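Ribonucleoside-diphosphate reductase subunit beta (Clostridium botulinum, PDB 6ZJK) carries the iron centre with which class I ribonucleotide reductase probably supplies the radical needed to turn ribonucleoside diphosphates into their deoxy forms. Local coordinates at residues F102-L106 against R173-A178; E204-Y209 against E238-L242; K232-R236 against G333-L337. One frame throughout, in Å; residues are numbered along the deposited sequence.

Contact 1: F102-L106 against R173-A178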
loop_
_atom_site.group_PDB
_atom_site.type_symbol
_atom_site.label_atom_id
_atom_site.label_comp_id
_atom_site.label_asym_id
_atom_site.label_seq_id
_atom_site.Cartn_x
_atom_site.Cartn_y
_atom_site.Cartn_z
ATOM N N PHE A 102 -11.267 -15.829 -11.369
ATOM C CA PHE A 102 -11.017 -14.654 -12.201
ATOM C C PHE A 102 -10.856 -13.393 -11.367
ATOM O O PHE A 102 -9.925 -12.608 -11.590
ATOM C CB PHE A 102 -12.164 -14.481 -13.199
ATOM C CG PHE A 102 -12.017 -13.289 -14.089
ATOM C CD1 PHE A 102 -10.924 -13.165 -14.941
ATOM C CD2 PHE A 102 -12.971 -12.286 -14.077
ATOM C CE1 PHE A 102 -10.792 -12.064 -15.766
ATOM C CE2 PHE A 102 -12.838 -11.174 -14.905
ATOM C CZ PHE A 102 -11.751 -11.078 -15.757
ATOM N N LEU A 103 -11.730 -13.188 -10.380
ATOM C CA LEU A 103 -11.629 -11.983 -9.571
ATOM C C LEU A 103 -10.323 -11.960 -8.766
ATOM O O LEU A 103 -9.693 -10.899 -8.624
ATOM C CB LEU A 103 -12.848 -11.874 -8.651
ATOM C CG LEU A 103 -14.227 -11.775 -9.318
ATOM C CD1 LEU A 103 -15.325 -11.462 -8.297
ATOM C CD2 LEU A 103 -14.254 -10.763 -10.478
ATOM N N ASN A 104 -9.870 -13.124 -8.289
ATOM C CA ASN A 104 -8.594 -13.190 -7.568
ATOM C C ASN A 104 -7.435 -12.802 -8.472
ATOM O O ASN A 104 -6.469 -12.177 -8.023
ATOM C CB ASN A 104 -8.362 -14.606 -7.001
ATOM C CG ASN A 104 -7.152 -14.678 -6.047
ATOM O OD1 ASN A 104 -7.088 -13.981 -5.033
ATOM N ND2 ASN A 104 -6.202 -15.530 -6.375
ATOM N N PHE A 105 -7.504 -13.178 -9.744
ATOM C CA PHE A 105 -6.509 -12.707 -10.694
ATOM C C PHE A 105 -6.567 -11.184 -10.839
ATOM O O PHE A 105 -5.520 -10.522 -10.895
ATOM C CB PHE A 105 -6.715 -13.384 -12.052
ATOM C CG PHE A 105 -6.075 -12.638 -13.182
ATOM C CD1 PHE A 105 -4.747 -12.872 -13.512
ATOM C CD2 PHE A 105 -6.785 -11.662 -13.890
ATOM C CE1 PHE A 105 -4.151 -12.168 -14.549
ATOM C CE2 PHE A 105 -6.190 -10.955 -14.907
ATOM C CZ PHE A 105 -4.880 -11.206 -15.246
ATOM N N LEU A 106 -7.757 -10.601 -10.843
ATOM C CA LEU A 106 -7.905 -9.158 -11.036
ATOM C C LEU A 106 -7.252 -8.325 -9.933
ATOM O O LEU A 106 -6.484 -7.490 -10.188
ATOM C CB LEU A 106 -9.349 -8.772 -11.249
ATOM C CG LEU A 106 -10.049 -9.213 -12.513
ATOM C CD1 LEU A 106 -11.412 -8.646 -12.624
ATOM C CD2 LEU A 106 -9.280 -9.082 -13.777
ATOM N N ARG A 173 -8.252 -14.492 -21.373
ATOM C CA ARG A 173 -8.713 -13.261 -20.785
ATOM C C ARG A 173 -7.592 -12.697 -19.949
ATOM O O ARG A 173 -7.154 -11.582 -20.163
ATOM C CB ARG A 173 -9.905 -13.518 -19.908
ATOM C CG ARG A 173 -11.235 -13.388 -20.577
ATOM C CD ARG A 173 -12.302 -12.860 -19.636
ATOM N NE ARG A 173 -12.469 -11.425 -19.740
ATOM C CZ ARG A 173 -13.326 -10.721 -19.045
ATOM N NH1 ARG A 173 -13.385 -9.448 -19.234
ATOM N NH2 ARG A 173 -14.122 -11.247 -18.188
ATOM N N ASN A 174 -7.059 -13.517 -19.065
ATOM C CA ASN A 174 -5.962 -13.149 -18.202
ATOM C C ASN A 174 -4.803 -12.594 -18.964
ATOM O O ASN A 174 -4.318 -11.565 -18.652
ATOM C CB ASN A 174 -5.547 -14.310 -17.343
ATOM C CG ASN A 174 -6.504 -14.571 -16.229
ATOM O OD1 ASN A 174 -7.522 -13.971 -16.147
ATOM N ND2 ASN A 174 -6.172 -15.477 -15.382
ATOM N N LYS A 175 -4.402 -13.227 -20.022
ATOM C CA LYS A 175 -3.308 -12.714 -20.784
ATOM C C LYS A 175 -3.616 -11.395 -21.421
ATOM O O LYS A 175 -2.784 -10.554 -21.510
ATOM C CB LYS A 175 -2.961 -13.695 -21.850
ATOM C CG LYS A 175 -2.090 -14.792 -21.346
ATOM C CD LYS A 175 -2.405 -16.063 -22.069
ATOM C CE LYS A 175 -1.682 -16.156 -23.380
ATOM N NZ LYS A 175 -1.504 -17.564 -23.771
ATOM N N PHE A 176 -4.814 -11.240 -21.915
ATOM C CA PHE A 176 -5.204 -10.000 -22.515
ATOM C C PHE A 176 -5.092 -8.871 -21.512
ATOM O O PHE A 176 -4.418 -7.938 -21.732
ATOM C CB PHE A 176 -6.640 -10.091 -22.988
ATOM C CG PHE A 176 -7.189 -8.811 -23.526
ATOM C CD1 PHE A 176 -6.790 -8.343 -24.740
ATOM C CD2 PHE A 176 -8.090 -8.084 -22.822
ATOM C CE1 PHE A 176 -7.273 -7.171 -25.233
ATOM C CE2 PHE A 176 -8.575 -6.909 -23.304
ATOM C CZ PHE A 176 -8.177 -6.462 -24.516
ATOM N N ILE A 177 -5.710 -9.032 -20.377
ATOM C CA ILE A 177 -5.757 -7.960 -19.394
ATOM C C ILE A 177 -4.359 -7.620 -18.884
ATOM O O ILE A 177 -4.005 -6.443 -18.755
ATOM C CB ILE A 177 -6.712 -8.346 -18.252
ATOM C CG1 ILE A 177 -8.157 -8.384 -18.776
ATOM C CG2 ILE A 177 -6.567 -7.384 -17.093
ATOM C CD1 ILE A 177 -9.192 -8.932 -17.785
ATOM N N ALA A 178 -3.543 -8.634 -18.585
ATOM C CA ALA A 178 -2.201 -8.371 -18.067
ATOM C C ALA A 178 -1.303 -7.721 -19.110
ATOM O O ALA A 178 -0.407 -6.948 -18.755
ATOM C CB ALA A 178 -1.560 -9.674 -17.565
#
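N174 OD1 sits between two phenylalanines of helix 90-118 and meets each differently. It lies over one face of the F105 ring, with F105 CD2 3.3 Å away, and in the plane of the F102 ring at its edge, 3.7 Å from F102 CD1. The N174 amide is stacked on F105, the two planes only 11° apart, and N174 CB adds a CH-pi contact to the same ring, 3.9 Å from its centroid. F105 CG is anti to its backbone N (chi1 160°), which extends the ring across to meet the oncoming amide. R173 bends at chi2 and chi3 until its guanidinium lies beside F102, one face taking F102 CZ, with R173 NH2 3.4 Å from that carbon. Its charge is paired outside the segments, in a salt bridge to E279. I177 adds the apolar part of the contact: its CD1 touches F102 CZ at 3.9 Å and L106 CD2 at 4.0 Å, crossing both side chains at about a right angle. The axes of the two short segments approach to 11.2 Å and run nearly parallel, 18° apart, inside the all-helical bundle of the small-subunit family. Y207 and F208 of helix 190-220 cover one flank through L106 and I177, Y207 also making a cation-pi contact with R173; W282 of helix 262-287 meets F102, and F29 of the second subunit packs edge-to-face on F105.

Contact 2: E204-Y209 against E238-L242. With FE (Fe (III) ion), chain G.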
loop_
_atom_site.group_PDB
_atom_site.type_symbol
_atom_site.label_atom_id
_atom_site.label_comp_id
_atom_site.label_asym_id
_atom_site.label_seq_id
_atom_site.Cartn_x
_atom_site.Cartn_y
_atom_site.Cartn_z
ATOM N N GLU A 204 -12.166 -1.974 -13.041
ATOM C CA GLU A 204 -12.934 -1.705 -11.865
ATOM C C GLU A 204 -14.371 -1.359 -12.061
ATOM O O GLU A 204 -15.178 -1.709 -11.281
ATOM C CB GLU A 204 -12.263 -0.558 -11.168
ATOM C CG GLU A 204 -10.800 -0.870 -10.949
ATOM C CD GLU A 204 -10.177 -0.211 -9.759
ATOM O OE1 GLU A 204 -10.111 0.991 -9.794
ATOM O OE2 GLU A 204 -9.744 -0.908 -8.836
ATOM N N GLY A 205 -14.674 -0.618 -13.101
ATOM C CA GLY A 205 -16.037 -0.195 -13.339
ATOM C C GLY A 205 -16.864 -1.148 -14.162
ATOM O O GLY A 205 -18.081 -0.957 -14.267
ATOM N N ILE A 206 -16.242 -2.172 -14.757
ATOM C CA ILE A 206 -16.975 -3.109 -15.612
ATOM C C ILE A 206 -16.776 -4.558 -15.157
ATOM O O ILE A 206 -17.753 -5.250 -14.847
ATOM C CB ILE A 206 -16.566 -2.948 -17.082
ATOM C CG1 ILE A 206 -16.857 -1.511 -17.562
ATOM C CG2 ILE A 206 -17.316 -3.971 -17.965
ATOM C CD1 ILE A 206 -18.331 -1.126 -17.518
ATOM N N TYR A 207 -15.520 -5.027 -15.099
ATOM C CA TYR A 207 -15.288 -6.451 -14.830
ATOM C C TYR A 207 -15.763 -6.824 -13.431
ATOM O O TYR A 207 -16.463 -7.823 -13.260
ATOM C CB TYR A 207 -13.807 -6.824 -15.006
ATOM C CG TYR A 207 -13.222 -6.509 -16.375
ATOM C CD1 TYR A 207 -14.033 -6.400 -17.497
ATOM C CD2 TYR A 207 -11.854 -6.299 -16.536
ATOM C CE1 TYR A 207 -13.496 -6.098 -18.746
ATOM C CE2 TYR A 207 -11.310 -5.998 -17.782
ATOM C CZ TYR A 207 -12.137 -5.895 -18.880
ATOM O OH TYR A 207 -11.617 -5.599 -20.125
ATOM N N PHE A 208 -15.497 -5.963 -12.480
ATOM C CA PHE A 208 -15.882 -6.252 -11.162
ATOM C C PHE A 208 -17.365 -6.202 -10.958
ATOM O O PHE A 208 -17.872 -6.967 -10.229
ATOM C CB PHE A 208 -15.102 -5.428 -10.124
ATOM C CG PHE A 208 -14.009 -6.182 -9.470
ATOM C CD1 PHE A 208 -14.257 -7.025 -8.444
ATOM C CD2 PHE A 208 -12.767 -6.081 -9.915
ATOM C CE1 PHE A 208 -13.251 -7.739 -7.887
ATOM C CE2 PHE A 208 -11.757 -6.802 -9.379
ATOM C CZ PHE A 208 -12.011 -7.627 -8.365
ATOM N N TYR A 209 -18.039 -5.271 -11.601
ATOM C CA TYR A 209 -19.484 -5.110 -11.481
ATOM C C TYR A 209 -20.204 -6.316 -12.040
ATOM O O TYR A 209 -21.167 -6.717 -11.539
ATOM C CB TYR A 209 -19.954 -3.759 -12.036
ATOM C CG TYR A 209 -19.810 -2.675 -11.021
ATOM C CD1 TYR A 209 -18.616 -2.099 -10.790
ATOM C CD2 TYR A 209 -20.857 -2.274 -10.276
ATOM C CE1 TYR A 209 -18.458 -1.133 -9.841
ATOM C CE2 TYR A 209 -20.719 -1.306 -9.326
ATOM C CZ TYR A 209 -19.500 -0.753 -9.119
ATOM O OH TYR A 209 -19.360 0.182 -8.189
ATOM N N GLU A 238 -14.754 -0.467 -4.166
ATOM C CA GLU A 238 -14.678 -0.252 -5.582
ATOM C C GLU A 238 -15.241 1.090 -6.064
ATOM O O GLU A 238 -14.760 1.649 -6.945
ATOM C CB GLU A 238 -15.312 -1.411 -6.327
ATOM C CG GLU A 238 -14.938 -1.512 -7.755
ATOM C CD GLU A 238 -13.575 -2.121 -7.968
ATOM O OE1 GLU A 238 -13.374 -3.324 -7.925
ATOM O OE2 GLU A 238 -12.645 -1.403 -8.108
ATOM N N VAL A 239 -16.282 1.565 -5.452
ATOM C CA VAL A 239 -16.832 2.844 -5.775
ATOM C C VAL A 239 -15.812 3.953 -5.615
ATOM O O VAL A 239 -15.684 4.740 -6.467
ATOM C CB VAL A 239 -18.049 3.143 -4.944
ATOM C CG1 VAL A 239 -18.432 4.577 -5.125
ATOM C CG2 VAL A 239 -19.162 2.261 -5.414
ATOM N N THR A 240 -15.045 3.921 -4.541
ATOM C CA THR A 240 -14.003 4.864 -4.271
ATOM C C THR A 240 -12.883 4.732 -5.251
ATOM O O THR A 240 -12.325 5.687 -5.624
ATOM C CB THR A 240 -13.518 4.809 -2.820
ATOM O OG1 THR A 240 -12.741 3.652 -2.580
ATOM C CG2 THR A 240 -14.625 4.779 -1.923
ATOM N N HIS A 241 -12.601 3.543 -5.736
ATOM C CA HIS A 241 -11.521 3.381 -6.705
ATOM C C HIS A 241 -11.915 3.958 -8.056
ATOM O O HIS A 241 -11.118 4.403 -8.791
ATOM C CB HIS A 241 -11.084 1.941 -6.894
ATOM C CG HIS A 241 -10.601 1.256 -5.650
ATOM N ND1 HIS A 241 -10.072 -0.001 -5.670
ATOM C CD2 HIS A 241 -10.553 1.659 -4.367
ATOM C CE1 HIS A 241 -9.747 -0.351 -4.450
ATOM N NE2 HIS A 241 -10.056 0.626 -3.637
ATOM N N LEU A 242 -13.183 3.883 -8.356
ATOM C CA LEU A 242 -13.746 4.401 -9.563
ATOM C C LEU A 242 -13.635 5.911 -9.574
ATOM O O LEU A 242 -13.112 6.447 -10.441
ATOM C CB LEU A 242 -15.196 4.038 -9.568
ATOM C CG LEU A 242 -15.827 3.466 -10.772
ATOM C CD1 LEU A 242 -14.913 2.495 -11.424
ATOM C CD2 LEU A 242 -17.124 2.826 -10.364
HETATM FE FE FE G . -10.382 -1.922 -7.062
HETATM O O HOH W 1 -11.647 -2.714 -5.501
#
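E204 and E238, on antiparallel helices of the bundle, reach one iron by different side-chain routes. In E204, CG lies beside the backbone N (chi1 -53°) and the chain runs extended beyond it, which carries OE2 to 2.1 Å from the iron. E238 starts the other way, with CG anti to the backbone N, then bends at chi2 (79°); its OE2 binds at 2.5 Å, whereas its OE1 remains 3.4 Å from the metal and lies instead over one face of the F208 ring. The two carboxylate planes are steeply turned, 72° apart. H241 presents ND1 to the iron at 2.4 Å, and E204 OE2 lies at the edge of its imidazole, in the ring plane. The other nitrogen of H241, NE2, is hydrogen-bonded to Q136 OE1, a second-shell contact that helps fix the rotation of the ring. Away from the metal the packing is largely apolar: L242 CD1 lies 3.5 Å from G205 CA, using the place where glycine has no side chain. Y209 reaches across so that its OH meets V239 CG2. Helix 190-220 makes a wider pi-type turn at residues 204-207, just where E204 is presented. A water and E137 also bind the iron, and the site is of the carboxylate-rich kind known from diiron proteins: E204 OE2 and E238 OE2 approach to 3.0 Å without bonding each other, a closeness that shared coordination of the ferric ion accounts for.

Contact 3: K232-R236 against G333-L337; sequences KYINR and GFSKL
L337 and K232 lead a contact in which the end of the modelled chain folds back over helix 225-255 of the ferritin-like helical bundle, joined by a CH-pi contact at one end and a cation-pi interaction at the other. The short helix 330-334 supplies F334, and the residues after it run along the outside of the bundle. L337 points its isobutyl group at the helix and crosses Y233 at about a right angle: CD1 sits 3.9 Å from the centroid of the tyrosine ring and 13° off its normal, squarely over the face. The same methyl lies over one face of the R236 guanidinium, 3.9 Å from R236 NH1. Y233 and R236 thus make two walls of a corner into which the branch fits, while L337 CD2 rests against K232 CB at 3.9 Å. R236 gets there by a bend at chi3 (72°), which turns its flat end to the leucine. K232 does the reverse: CG lies beside the backbone N and the rest of the chain is stretched out, running alongside the backbone of residues 334-336. Its ammonium arrives over the face of the F334 ring, with NZ 4.9 Å from the centroid and 21° off the normal. S335 CB packs on N235 ND2, whose hydrogen bond goes to Y216 of helix 190-220, and Y233 is stacked on W71. Between the two backbones one water donates to K232 O at 2.8 Å and to S335 O at 2.6 Å.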
loop_
_atom_site.group_PDB
_atom_site.type_symbol
_atom_site.label_atom_id
_atom_site.label_comp_id
_atom_site.label_asym_id
_atom_site.label_seq_id
_atom_site.Cartn_x
_atom_site.Cartn_y
_atom_site.Cartn_z
ATOM N N LYS A 232 -20.334 -7.030 -0.772
ATOM C CA LYS A 232 -20.798 -5.659 -0.566
ATOM C C LYS A 232 -19.676 -4.766 -0.048
ATOM O O LYS A 232 -19.598 -3.584 -0.409
ATOM C CB LYS A 232 -21.982 -5.622 0.400
ATOM C CG LYS A 232 -23.275 -6.212 -0.155
ATOM C CD LYS A 232 -24.326 -6.246 0.936
ATOM C CE LYS A 232 -25.617 -6.854 0.453
ATOM N NZ LYS A 232 -26.697 -6.783 1.484
ATOM N N TYR A 233 -18.808 -5.301 0.823
ATOM C CA TYR A 233 -17.700 -4.487 1.311
ATOM C C TYR A 233 -16.708 -4.188 0.198
ATOM O O TYR A 233 -16.211 -3.056 0.079
ATOM C CB TYR A 233 -17.003 -5.185 2.487
ATOM C CG TYR A 233 -17.717 -4.997 3.798
ATOM C CD1 TYR A 233 -17.497 -3.850 4.571
ATOM C CD2 TYR A 233 -18.616 -5.941 4.262
ATOM C CE1 TYR A 233 -18.149 -3.665 5.773
ATOM C CE2 TYR A 233 -19.271 -5.772 5.472
ATOM C CZ TYR A 233 -19.026 -4.634 6.228
ATOM O OH TYR A 233 -19.680 -4.455 7.429
ATOM N N ILE A 234 -16.490 -5.150 -0.647
ATOM C CA ILE A 234 -15.599 -4.971 -1.746
ATOM C C ILE A 234 -16.185 -3.946 -2.712
ATOM O O ILE A 234 -15.490 -3.165 -3.229
ATOM C CB ILE A 234 -15.366 -6.266 -2.487
ATOM C CG1 ILE A 234 -14.764 -7.333 -1.567
ATOM C CG2 ILE A 234 -14.446 -6.082 -3.640
ATOM C CD1 ILE A 234 -14.241 -8.507 -2.315
ATOM N N ASN A 235 -17.484 -4.025 -2.946
ATOM C CA ASN A 235 -18.217 -3.127 -3.829
ATOM C C ASN A 235 -18.032 -1.700 -3.293
ATOM O O ASN A 235 -17.660 -0.889 -4.003
ATOM C CB ASN A 235 -19.683 -3.515 -3.859
ATOM C CG ASN A 235 -20.435 -2.994 -5.079
ATOM O OD1 ASN A 235 -20.027 -2.092 -5.756
ATOM N ND2 ASN A 235 -21.531 -3.619 -5.338
ATOM N N ARG A 236 -18.280 -1.480 -2.022
ATOM C CA ARG A 236 -18.048 -0.215 -1.393
ATOM C C ARG A 236 -16.651 0.367 -1.683
ATOM O O ARG A 236 -16.558 1.453 -2.163
ATOM C CB ARG A 236 -18.325 -0.289 0.056
ATOM C CG ARG A 236 -18.267 1.042 0.737
ATOM C CD ARG A 236 -18.671 0.953 2.162
ATOM N NE ARG A 236 -17.694 0.302 3.002
ATOM C CZ ARG A 236 -17.822 0.185 4.298
ATOM N NH1 ARG A 236 -18.837 0.681 4.879
ATOM N NH2 ARG A 236 -16.937 -0.414 5.015
ATOM N N GLY A 333 -30.199 -1.085 -4.432
ATOM C CA GLY A 333 -30.550 -1.164 -3.023
ATOM C C GLY A 333 -29.954 -2.396 -2.357
ATOM O O GLY A 333 -29.556 -2.348 -1.191
ATOM N N PHE A 334 -29.875 -3.511 -3.093
ATOM C CA PHE A 334 -29.387 -4.759 -2.517
ATOM C C PHE A 334 -27.919 -4.659 -2.109
ATOM O O PHE A 334 -27.529 -5.170 -1.059
ATOM C CB PHE A 334 -29.587 -5.906 -3.512
ATOM C CG PHE A 334 -29.385 -7.268 -2.914
ATOM C CD1 PHE A 334 -28.122 -7.849 -2.882
ATOM C CD2 PHE A 334 -30.464 -7.977 -2.395
ATOM C CE1 PHE A 334 -27.932 -9.113 -2.328
ATOM C CE2 PHE A 334 -30.280 -9.236 -1.831
ATOM C CZ PHE A 334 -29.018 -9.812 -1.814
ATOM N N SER A 335 -27.094 -3.994 -2.919
ATOM C CA SER A 335 -25.657 -3.923 -2.681
ATOM C C SER A 335 -25.274 -3.046 -1.489
ATOM O O SER A 335 -24.102 -3.049 -1.097
ATOM C CB SER A 335 -24.965 -3.409 -3.940
ATOM O OG SER A 335 -25.296 -2.037 -4.173
ATOM N N LYS A 336 -26.217 -2.310 -0.905
ATOM C CA LYS A 336 -25.904 -1.368 0.162
ATOM C C LYS A 336 -25.785 -2.067 1.511
ATOM O O LYS A 336 -26.364 -3.130 1.739
ATOM C CB LYS A 336 -26.975 -0.283 0.245
ATOM C CG LYS A 336 -26.586 1.021 -0.400
ATOM C CD LYS A 336 -26.098 0.829 -1.828
ATOM C CE LYS A 336 -25.858 2.167 -2.534
ATOM N NZ LYS A 336 -25.549 1.953 -3.980
ATOM N N LEU A 337 -24.986 -1.474 2.395
ATOM C CA LEU A 337 -24.819 -1.995 3.747
ATOM C C LEU A 337 -25.767 -1.316 4.733
ATOM O O LEU A 337 -26.484 -1.992 5.476
ATOM C CB LEU A 337 -23.369 -1.833 4.205
ATOM C CG LEU A 337 -22.411 -2.765 3.464
ATOM C CD1 LEU A 337 -20.982 -2.263 3.530
ATOM C CD2 LEU A 337 -22.526 -4.195 3.996
HETATM O O HOH W 2 -21.777 -1.995 -1.074
#

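Contact 2 contains the metal site, and the other two flank it. Contact 2 holds three of the four protein ligands of one iron and lies near the middle of the chain; its centre is about 15 Å from that of contact 1 and about 12 Å from that of contact 3. Helix 190-220 joins the first pair, since L106 CB packs on F208 CE2 at 3.6 Å and R173 NH1 on Y207 CE1 at 3.4 Å. Helix 225-255 serves contacts 2 and 3 alike, and they touch where Y209 OH of helix 190-220 meets N235 OD1 at 3.4 Å. Contacts 1 and 3 do not touch and lie on opposite sides of the chain's centre, yet the side chains of L106 and N235 are about 7 and 9 Å from a bound iron.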